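Side-chain contact in Nsp15 (Middle East respiratory syndrome-related coronavirus, PDB 5YVD), which is the coronavirus endoribonuclease of the EndoU family, which probably cleaves RNA at uridylates and assembles as a hexamer: residues N274-E279 and A283-V288. Residues are numbered along the deposited sequence; the frame is centred on the assembly and turned at random.
Sequences NYFITE and AAFKAV
I277 and K286 form the hydrogen-bonded pair of an antiparallel beta hairpin. I277 N donates to K286 O at 3.0 Å. K286 N returns a bond to I277 O at 2.9 Å. Towards the turn, E279 N binds A284 O at 2.8 Å, and a weak bond runs from A283 N to E279 O. T278 and F285 are the non-hydrogen-bonded pair. The second strand bends at A287, where its regular course is interrupted.

The apolar contacts centre on F276. Its CG is anti to the backbone N (chi1 -175°), which lays the ring along A287, with CE1 3.8 Å from A287 CB. The far end of the ring, CZ, comes 4.3 Å from F285 CE1. The two rings are oblique, with planes at 43°. N274 and V288 run side by side, and N274 CG lies 4.0 Å from V288 CG1.

The polar ends are held by other residues. E279 OE1 accepts the backbone N-H groups of N281 and T282 in the turn, and OE2 forms a salt bridge with R254. K286 NZ binds L242 O and G244 O, and T278 OG1 bonds N157 of a second subunit.

The hairpin forms two strands of a three-stranded antiparallel sheet in the endoribonuclease region. The second subunit also packs on T278, A283, F285 and A287. Strand 273-279 is central, between 260-263 and 285-291, and helix 248-255 packs on Y275 and I277.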
ATOM      1  N   ASN A 274      16.432  -4.046  26.553  1.00 44.28           N
ATOM      2  CA  ASN A 274      17.356  -5.024  26.007  1.00 43.82           C
ATOM      3  C   ASN A 274      18.018  -4.483  24.776  1.00 39.69           C
ATOM      4  O   ASN A 274      17.350  -4.074  23.859  1.00 37.95           O
ATOM      5  CB  ASN A 274      16.608  -6.301  25.624  1.00 48.31           C
ATOM      6  CG  ASN A 274      16.156  -7.123  26.826  1.00 49.01           C
ATOM      7  OD1 ASN A 274      16.665  -6.975  27.932  1.00 49.22           O
ATOM      8  ND2 ASN A 274      15.195  -8.015  26.596  1.00 50.68           N
ATOM      9  N   TYR A 275      19.340  -4.519  24.743  1.00 41.95           N
ATOM     10  CA  TYR A 275      20.095  -3.963  23.627  1.00 42.11           C
ATOM     11  C   TYR A 275      20.981  -5.019  22.981  1.00 42.09           C
ATOM     12  O   TYR A 275      21.422  -5.962  23.626  1.00 38.85           O
ATOM     13  CB  TYR A 275      20.947  -2.756  24.067  1.00 40.67           C
ATOM     14  CG  TYR A 275      20.129  -1.600  24.617  1.00 40.95           C
ATOM     15  CD1 TYR A 275      20.066  -1.365  25.976  1.00 41.50           C
ATOM     16  CD2 TYR A 275      19.412  -0.740  23.776  1.00 44.32           C
ATOM     17  CE1 TYR A 275      19.323  -0.318  26.503  1.00 41.25           C
ATOM     18  CE2 TYR A 275      18.661   0.316  24.300  1.00 43.67           C
ATOM     19  CZ  TYR A 275      18.623   0.506  25.677  1.00 41.72           C
ATOM     20  OH  TYR A 275      17.888   1.508  26.249  1.00 42.88           O
ATOM     21  N   PHE A 276      21.216  -4.822  21.686  1.00 44.80           N
ATOM     22  CA  PHE A 276      22.135  -5.602  20.882  1.00 46.68           C
ATOM     23  C   PHE A 276      23.355  -4.697  20.710  1.00 47.11           C
ATOM     24  O   PHE A 276      23.330  -3.788  19.889  1.00 52.05           O
ATOM     25  CB  PHE A 276      21.451  -5.869  19.552  1.00 46.96           C
ATOM     26  CG  PHE A 276      22.206  -6.760  18.625  1.00 48.67           C
ATOM     27  CD1 PHE A 276      21.754  -8.052  18.376  1.00 50.10           C
ATOM     28  CD2 PHE A 276      23.306  -6.294  17.928  1.00 53.22           C
ATOM     29  CE1 PHE A 276      22.417  -8.881  17.484  1.00 50.40           C
ATOM     30  CE2 PHE A 276      23.971  -7.128  17.032  1.00 56.79           C
ATOM     31  CZ  PHE A 276      23.529  -8.424  16.817  1.00 50.97           C
ATOM     32  N   ILE A 277      24.398  -4.916  21.508  1.00 44.12           N
ATOM     33  CA  ILE A 277      25.492  -3.964  21.583  1.00 43.84           C
ATOM     34  C   ILE A 277      26.786  -4.493  21.011  1.00 41.52           C
ATOM     35  O   ILE A 277      27.153  -5.659  21.188  1.00 36.43           O
ATOM     36  CB  ILE A 277      25.778  -3.490  23.022  1.00 45.11           C
ATOM     37  CG1 ILE A 277      24.484  -3.367  23.811  1.00 45.76           C
ATOM     38  CG2 ILE A 277      26.525  -2.150  23.005  1.00 43.58           C
ATOM     39  CD1 ILE A 277      24.655  -2.628  25.122  1.00 47.82           C
ATOM     40  N   THR A 278      27.490  -3.585  20.355  1.00 41.41           N
ATOM     41  CA  THR A 278      28.767  -3.883  19.746  1.00 43.95           C
ATOM     42  C   THR A 278      29.737  -2.764  20.090  1.00 40.59           C
ATOM     43  O   THR A 278      29.356  -1.602  20.121  1.00 38.07           O
ATOM     44  CB  THR A 278      28.601  -4.004  18.218  1.00 47.45           C
ATOM     45  OG1 THR A 278      27.428  -4.774  17.928  1.00 50.35           O
ATOM     46  CG2 THR A 278      29.814  -4.658  17.572  1.00 48.87           C
ATOM     47  N   GLU A 279      30.982  -3.119  20.391  1.00 44.17           N
ATOM     48  CA  GLU A 279      32.043  -2.134  20.648  1.00 42.88           C
ATOM     49  C   GLU A 279      32.937  -2.129  19.420  1.00 42.38           C
ATOM     50  O   GLU A 279      33.350  -3.192  18.943  1.00 38.74           O
ATOM     51  CB  GLU A 279      32.833  -2.507  21.893  1.00 42.94           C
ATOM     52  CG  GLU A 279      33.598  -1.360  22.535  1.00 46.35           C
ATOM     53  CD  GLU A 279      35.003  -1.131  21.983  1.00 48.30           C
ATOM     54  OE1 GLU A 279      35.464  -1.843  21.054  1.00 48.86           O
ATOM     55  OE2 GLU A 279      35.665  -0.204  22.492  1.00 49.27           O
ATOM     56  N   ALA A 283      35.371  -5.235  18.732  1.00 39.37           N
ATOM     57  CA  ALA A 283      34.373  -6.078  18.119  1.00 40.49           C
ATOM     58  C   ALA A 283      33.624  -6.941  19.140  1.00 38.12           C
ATOM     59  O   ALA A 283      32.938  -7.881  18.770  1.00 37.37           O
ATOM     60  CB  ALA A 283      35.009  -6.934  17.033  1.00 42.65           C
ATOM     61  N   ALA A 284      33.732  -6.606  20.419  1.00 37.19           N
ATOM     62  CA  ALA A 284      32.985  -7.316  21.436  1.00 36.33           C
ATOM     63  C   ALA A 284      31.491  -7.012  21.201  1.00 38.98           C
ATOM     64  O   ALA A 284      31.107  -5.867  20.868  1.00 33.52           O
ATOM     65  CB  ALA A 284      33.428  -6.885  22.827  1.00 35.49           C
ATOM     66  N   PHE A 285      30.656  -8.043  21.345  1.00 38.96           N
ATOM     67  CA  PHE A 285      29.244  -7.881  21.110  1.00 38.60           C
ATOM     68  C   PHE A 285      28.387  -8.783  21.984  1.00 37.61           C
ATOM     69  O   PHE A 285      28.816  -9.858  22.410  1.00 35.58           O
ATOM     70  CB  PHE A 285      28.944  -8.137  19.642  1.00 40.17           C
ATOM     71  CG  PHE A 285      28.297  -9.451  19.379  1.00 40.98           C
ATOM     72  CD1 PHE A 285      26.934  -9.545  19.260  1.00 42.43           C
ATOM     73  CD2 PHE A 285      29.062 -10.601  19.247  1.00 49.16           C
ATOM     74  CE1 PHE A 285      26.333 -10.765  19.010  1.00 46.34           C
ATOM     75  CE2 PHE A 285      28.470 -11.836  18.992  1.00 47.63           C
ATOM     76  CZ  PHE A 285      27.100 -11.911  18.872  1.00 46.33           C
ATOM     77  N   LYS A 286      27.164  -8.332  22.242  1.00 36.60           N
ATOM     78  CA  LYS A 286      26.177  -9.141  22.932  1.00 33.53           C
ATOM     79  C   LYS A 286      24.802  -8.863  22.379  1.00 33.78           C
ATOM     80  O   LYS A 286      24.332  -7.736  22.438  1.00 34.01           O
ATOM     81  CB  LYS A 286      26.215  -8.857  24.408  1.00 34.04           C
ATOM     82  CG  LYS A 286      25.301  -9.746  25.210  1.00 37.55           C
ATOM     83  CD  LYS A 286      25.910 -10.069  26.573  1.00 41.31           C
ATOM     84  CE  LYS A 286      25.863  -8.850  27.500  1.00 43.85           C
ATOM     85  NZ  LYS A 286      26.780  -8.916  28.682  1.00 46.11           N
ATOM     86  N   ALA A 287      24.146  -9.907  21.866  1.00 37.83           N
ATOM     87  CA  ALA A 287      22.820  -9.792  21.249  1.00 37.98           C
ATOM     88  C   ALA A 287      21.756  -9.346  22.222  1.00 37.87           C
ATOM     89  O   ALA A 287      20.813  -8.682  21.818  1.00 36.73           O
ATOM     90  CB  ALA A 287      22.405 -11.112  20.617  1.00 40.98           C
ATOM     91  N   VAL A 288      21.902  -9.714  23.500  1.00 39.68           N
ATOM     92  CA  VAL A 288      20.903  -9.360  24.522  1.00 39.63           C
ATOM     93  C   VAL A 288      21.564  -8.895  25.801  1.00 40.77           C
ATOM     94  O   VAL A 288      21.855  -9.707  26.678  1.00 40.63           O
ATOM     95  CB  VAL A 288      19.959 -10.530  24.891  1.00 38.81           C
ATOM     96  CG1 VAL A 288      18.750 -10.011  25.680  1.00 38.77           C
ATOM     97  CG2 VAL A 288      19.512 -11.286  23.656  1.00 38.05           C
TER